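Putative serine phosphatase (PDB 6K4E) probably removes phosphate from phosphorylated serine or threonine residues as a magnesium-dependent PP2C-type phosphatase in a pathway that controls biofilm formation. Local coordinates at residues 54-57 and 58-61; 152-155 and 156-159. All blocks are in the same frame, centred on the assembly; numbering follows the deposited sequence.

Interaction 1: 54-57 and 58-61; sequences IGDS and LDYA
Leu58 packs against Ile54 one turn further back on the alpha-helix 49-67, and the backbone between them is bonded in the regular i to i+4 pattern. The two side chains lie alongside each other and point the same way, with CG2 of Ile54 3.8 Å from CD1 of Leu58. In Ile54, CG1 sits beside the backbone N (chi1 -61°), which leaves CG2 anti to that N and directed along the helix to the leucine. Leu58 also covers the carbonyl of Ile54: its CG lies 3.3 Å from Ile54 O, which also accepts Leu58 N at 2.8 Å. Branched apolar residues suit this methyl contact, and Leu58 goes on to touch Val91 of a loop; Gln51 of the second subunit packs on Ile54.

The small Ser57 is consistent with the close approach of that subunit, whose Pro119 packs on it. Its OG is turned away from the backbone N (chi1 -177°), and its CB lies 3.2 Å from Leu58 N. Ser57 O accepts Ala61 N at 2.9 Å, while the compact, buried Ala61 fits against Val92 and against Leu122 of the second subunit. The hydroxyl of Tyr60 bonds to the backbone N of Ala168 of that subunit.

Gly55, with no side chain to place, accepts Asp59 N at its O, 3.0 Å away. Acidic residues occupy the more open flank. Asp56 OD1 and Asp59 OD2 are 4.5 Å apart, a like-charged pair whose repulsion is probably eased by a water that donates to both, at 3.2 Å to Asp56 OD1 and more weakly to Asp59 OD2.

Interaction 2: 152-155 and 156-159; sequences QAMR and SMLS
The carbonyl of Met154 accepts two N-H groups, from Met157 and Leu158, as helix 143-157 comes to its end. Leu158 N lies 3.0 Å from Met154 O in a fairly straight bond, 160° at the hydrogen. Met157 N approaches Met154 O from above the carbonyl plane, at 3.2 Å, and its second bond, to Ala153 O, is weak. One residue earlier Ser156 N gives a regular helical bond to Gln152 O at 2.9 Å and a weak one to Ala153 O. Bonds from i to i+3 thus mix with i to i+4 bonds where the helix is weakly held.

Beside these backbone bonds Met154 and Leu158 run side by side, CE of Met154 meeting CD1 of Leu158 at 3.6 Å. Bends at chi2 and chi3 (-60° and -58°) fold the flexible methionine so that its methyl reaches the leucine. Met157 bends too, and lays its CE 3.5 Å from Ala153 O.

Arg155 keeps its charge on the exposed side, where NE forms a salt bridge with Asp151 and NH1 a weak bond to the backbone O of Asp214. Toward the second subunit, Met157 meets its Asp132, and Ser159 hydrogen-bonds to it through the backbone, with a weak bond from OG to Ala67 O there. The apolar side chains suit the inner face: Met154 and Leu158 pack on Met123 of helix 117-138, Leu158 also on Leu126, and Ala153 on Ala130.

Overall arrangement
Interaction 1 comes first along the chain, on the N-terminal helix 49-67, and interaction 2 follows at the end of helix 143-157. Their centres are 28 Å apart and their nearest atoms about 17 Å, so they do not touch within the chain. They share instead the second subunit and helix 117-138: Ala153, Met154 and Leu158 pack on that helix in their own chain, whereas Ser57 and Tyr60 meet Pro119, and Ala61 meets Leu122, of its copy in the second subunit. Leu158 in turn touches Ala67 of the second subunit, at the end of its helix 49-67. Both local helical contacts therefore belong to the dimer interface beside the two five-stranded sheets of the PP2C-type domain.

Interaction 1: 54-57 and 58-61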
loop_
_atom_site.group_PDB
_atom_site.type_symbol
_atom_site.label_atom_id
_atom_site.label_comp_id
_atom_site.label_asym_id
_atom_site.label_seq_id
_atom_site.Cartn_x
_atom_site.Cartn_y
_atom_site.Cartn_z
ATOM N N ILE B 54 18.902 -7.727 1.498
ATOM C CA ILE B 54 18.038 -6.562 1.324
ATOM C C ILE B 54 17.757 -6.311 -0.168
ATOM O O ILE B 54 16.607 -6.073 -0.529
ATOM C CB ILE B 54 18.611 -5.327 2.084
ATOM C CG1 ILE B 54 18.698 -5.622 3.601
ATOM C CG2 ILE B 54 17.783 -4.068 1.841
ATOM C CD1 ILE B 54 19.822 -4.898 4.360
ATOM N N GLY B 55 18.795 -6.426 -1.004
ATOM C CA GLY B 55 18.732 -6.248 -2.452
ATOM C C GLY B 55 17.788 -7.231 -3.112
ATOM O O GLY B 55 17.011 -6.834 -3.973
ATOM N N ASP B 56 17.823 -8.515 -2.687
ATOM C CA ASP B 56 16.941 -9.582 -3.195
ATOM C C ASP B 56 15.511 -9.342 -2.756
ATOM O O ASP B 56 14.571 -9.579 -3.531
ATOM C CB ASP B 56 17.427 -10.957 -2.723
ATOM C CG ASP B 56 18.792 -11.360 -3.253
ATOM O OD1 ASP B 56 19.223 -10.790 -4.282
ATOM O OD2 ASP B 56 19.420 -12.268 -2.653
ATOM N N SER B 57 15.353 -8.844 -1.510
ATOM C CA SER B 57 14.047 -8.494 -0.931
ATOM C C SER B 57 13.410 -7.322 -1.704
ATOM O O SER B 57 12.243 -7.414 -2.102
ATOM C CB SER B 57 14.204 -8.175 0.556
ATOM O OG SER B 57 12.963 -7.892 1.178
ATOM N N LEU B 58 14.205 -6.263 -1.988
ATOM C CA LEU B 58 13.769 -5.085 -2.748
ATOM C C LEU B 58 13.446 -5.404 -4.193
ATOM O O LEU B 58 12.489 -4.848 -4.717
ATOM C CB LEU B 58 14.778 -3.937 -2.668
ATOM C CG LEU B 58 14.961 -3.318 -1.285
ATOM C CD1 LEU B 58 16.167 -2.428 -1.244
ATOM C CD2 LEU B 58 13.745 -2.560 -0.832
ATOM N N ASP B 59 14.220 -6.302 -4.828
ATOM C CA ASP B 59 14.006 -6.754 -6.200
ATOM C C ASP B 59 12.667 -7.452 -6.283
ATOM O O ASP B 59 11.951 -7.236 -7.252
ATOM C CB ASP B 59 15.115 -7.718 -6.668
ATOM C CG ASP B 59 16.410 -7.069 -7.095
ATOM O OD1 ASP B 59 16.377 -5.888 -7.530
ATOM O OD2 ASP B 59 17.458 -7.746 -7.027
ATOM N N TYR B 60 12.324 -8.286 -5.284
ATOM C CA TYR B 60 11.026 -8.927 -5.247
ATOM C C TYR B 60 9.915 -7.877 -4.981
ATOM O O TYR B 60 8.846 -7.954 -5.588
ATOM C CB TYR B 60 10.997 -10.091 -4.233
ATOM C CG TYR B 60 9.653 -10.795 -4.198
ATOM C CD1 TYR B 60 9.223 -11.580 -5.266
ATOM C CD2 TYR B 60 8.789 -10.639 -3.118
ATOM C CE1 TYR B 60 7.968 -12.192 -5.258
ATOM C CE2 TYR B 60 7.526 -11.236 -3.105
ATOM C CZ TYR B 60 7.122 -12.015 -4.176
ATOM O OH TYR B 60 5.886 -12.613 -4.165
ATOM N N ALA B 61 10.194 -6.882 -4.121
ATOM C CA ALA B 61 9.244 -5.800 -3.831
ATOM C C ALA B 61 8.965 -4.950 -5.091
ATOM O O ALA B 61 7.874 -4.390 -5.214
ATOM C CB ALA B 61 9.767 -4.916 -2.706
HETATM O O HOH W 1 20.419 -8.139 -5.595
#

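Interaction 2: 152-155 and 156-159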
loop_
_atom_site.group_PDB
_atom_site.type_symbol
_atom_site.label_atom_id
_atom_site.label_comp_id
_atom_site.label_asym_id
_atom_site.label_seq_id
_atom_site.Cartn_x
_atom_site.Cartn_y
_atom_site.Cartn_z
ATOM N N GLN B 152 -9.217 12.401 0.554
ATOM C CA GLN B 152 -10.082 11.886 1.623
ATOM C C GLN B 152 -9.801 10.414 1.968
ATOM O O GLN B 152 -9.630 10.087 3.145
ATOM C CB GLN B 152 -11.573 12.127 1.307
ATOM C CG GLN B 152 -11.996 13.609 1.362
ATOM C CD GLN B 152 -11.607 14.339 2.649
ATOM O OE1 GLN B 152 -11.887 13.893 3.774
ATOM N NE2 GLN B 152 -10.938 15.482 2.504
ATOM N N ALA B 153 -9.688 9.558 0.924
ATOM C CA ALA B 153 -9.372 8.138 1.027
ATOM C C ALA B 153 -8.014 7.976 1.702
ATOM O O ALA B 153 -7.886 7.122 2.577
ATOM C CB ALA B 153 -9.370 7.489 -0.355
ATOM N N MET B 154 -7.017 8.828 1.348
ATOM C CA MET B 154 -5.690 8.787 1.978
ATOM C C MET B 154 -5.761 9.157 3.464
ATOM O O MET B 154 -5.205 8.432 4.282
ATOM C CB MET B 154 -4.698 9.683 1.250
ATOM C CG MET B 154 -4.182 9.090 -0.074
ATOM S SD MET B 154 -3.322 7.510 0.099
ATOM C CE MET B 154 -2.014 7.946 1.219
ATOM N N ARG B 155 -6.499 10.230 3.818
ATOM C CA ARG B 155 -6.690 10.694 5.214
ATOM C C ARG B 155 -7.397 9.647 6.066
ATOM O O ARG B 155 -7.193 9.579 7.291
ATOM C CB ARG B 155 -7.509 11.984 5.259
ATOM C CG ARG B 155 -6.834 13.154 4.612
ATOM C CD ARG B 155 -7.664 14.413 4.731
ATOM N NE ARG B 155 -7.156 15.476 3.862
ATOM C CZ ARG B 155 -6.189 16.326 4.199
ATOM N NH1 ARG B 155 -5.601 16.237 5.389
ATOM N NH2 ARG B 155 -5.798 17.266 3.348
ATOM N N SER B 156 -8.259 8.855 5.399
ATOM C CA SER B 156 -9.044 7.774 5.996
ATOM C C SER B 156 -8.179 6.569 6.407
ATOM O O SER B 156 -8.540 5.880 7.338
ATOM C CB SER B 156 -10.144 7.336 5.028
ATOM O OG SER B 156 -10.360 5.935 5.074
ATOM N N MET B 157 -7.082 6.292 5.679
ATOM C CA MET B 157 -6.201 5.149 5.917
ATOM C C MET B 157 -4.985 5.475 6.764
ATOM O O MET B 157 -4.506 4.594 7.472
ATOM C CB MET B 157 -5.784 4.504 4.585
ATOM C CG MET B 157 -6.954 3.970 3.809
ATOM S SD MET B 157 -6.520 3.131 2.281
ATOM C CE MET B 157 -6.066 4.516 1.222
ATOM N N LEU B 158 -4.450 6.714 6.657
ATOM C CA LEU B 158 -3.289 7.114 7.445
ATOM C C LEU B 158 -3.675 7.976 8.641
ATOM O O LEU B 158 -3.995 9.156 8.472
ATOM C CB LEU B 158 -2.225 7.785 6.577
ATOM C CG LEU B 158 -1.479 6.865 5.594
ATOM C CD1 LEU B 158 -0.724 7.673 4.609
ATOM C CD2 LEU B 158 -0.496 5.924 6.302
ATOM N N SER B 159 -3.648 7.387 9.852
ATOM C CA SER B 159 -4.014 8.101 11.087
ATOM C C SER B 159 -2.965 9.115 11.571
ATOM O O SER B 159 -1.985 9.397 10.882
ATOM C CB SER B 159 -4.393 7.126 12.204
ATOM O OG SER B 159 -3.275 6.565 12.876
#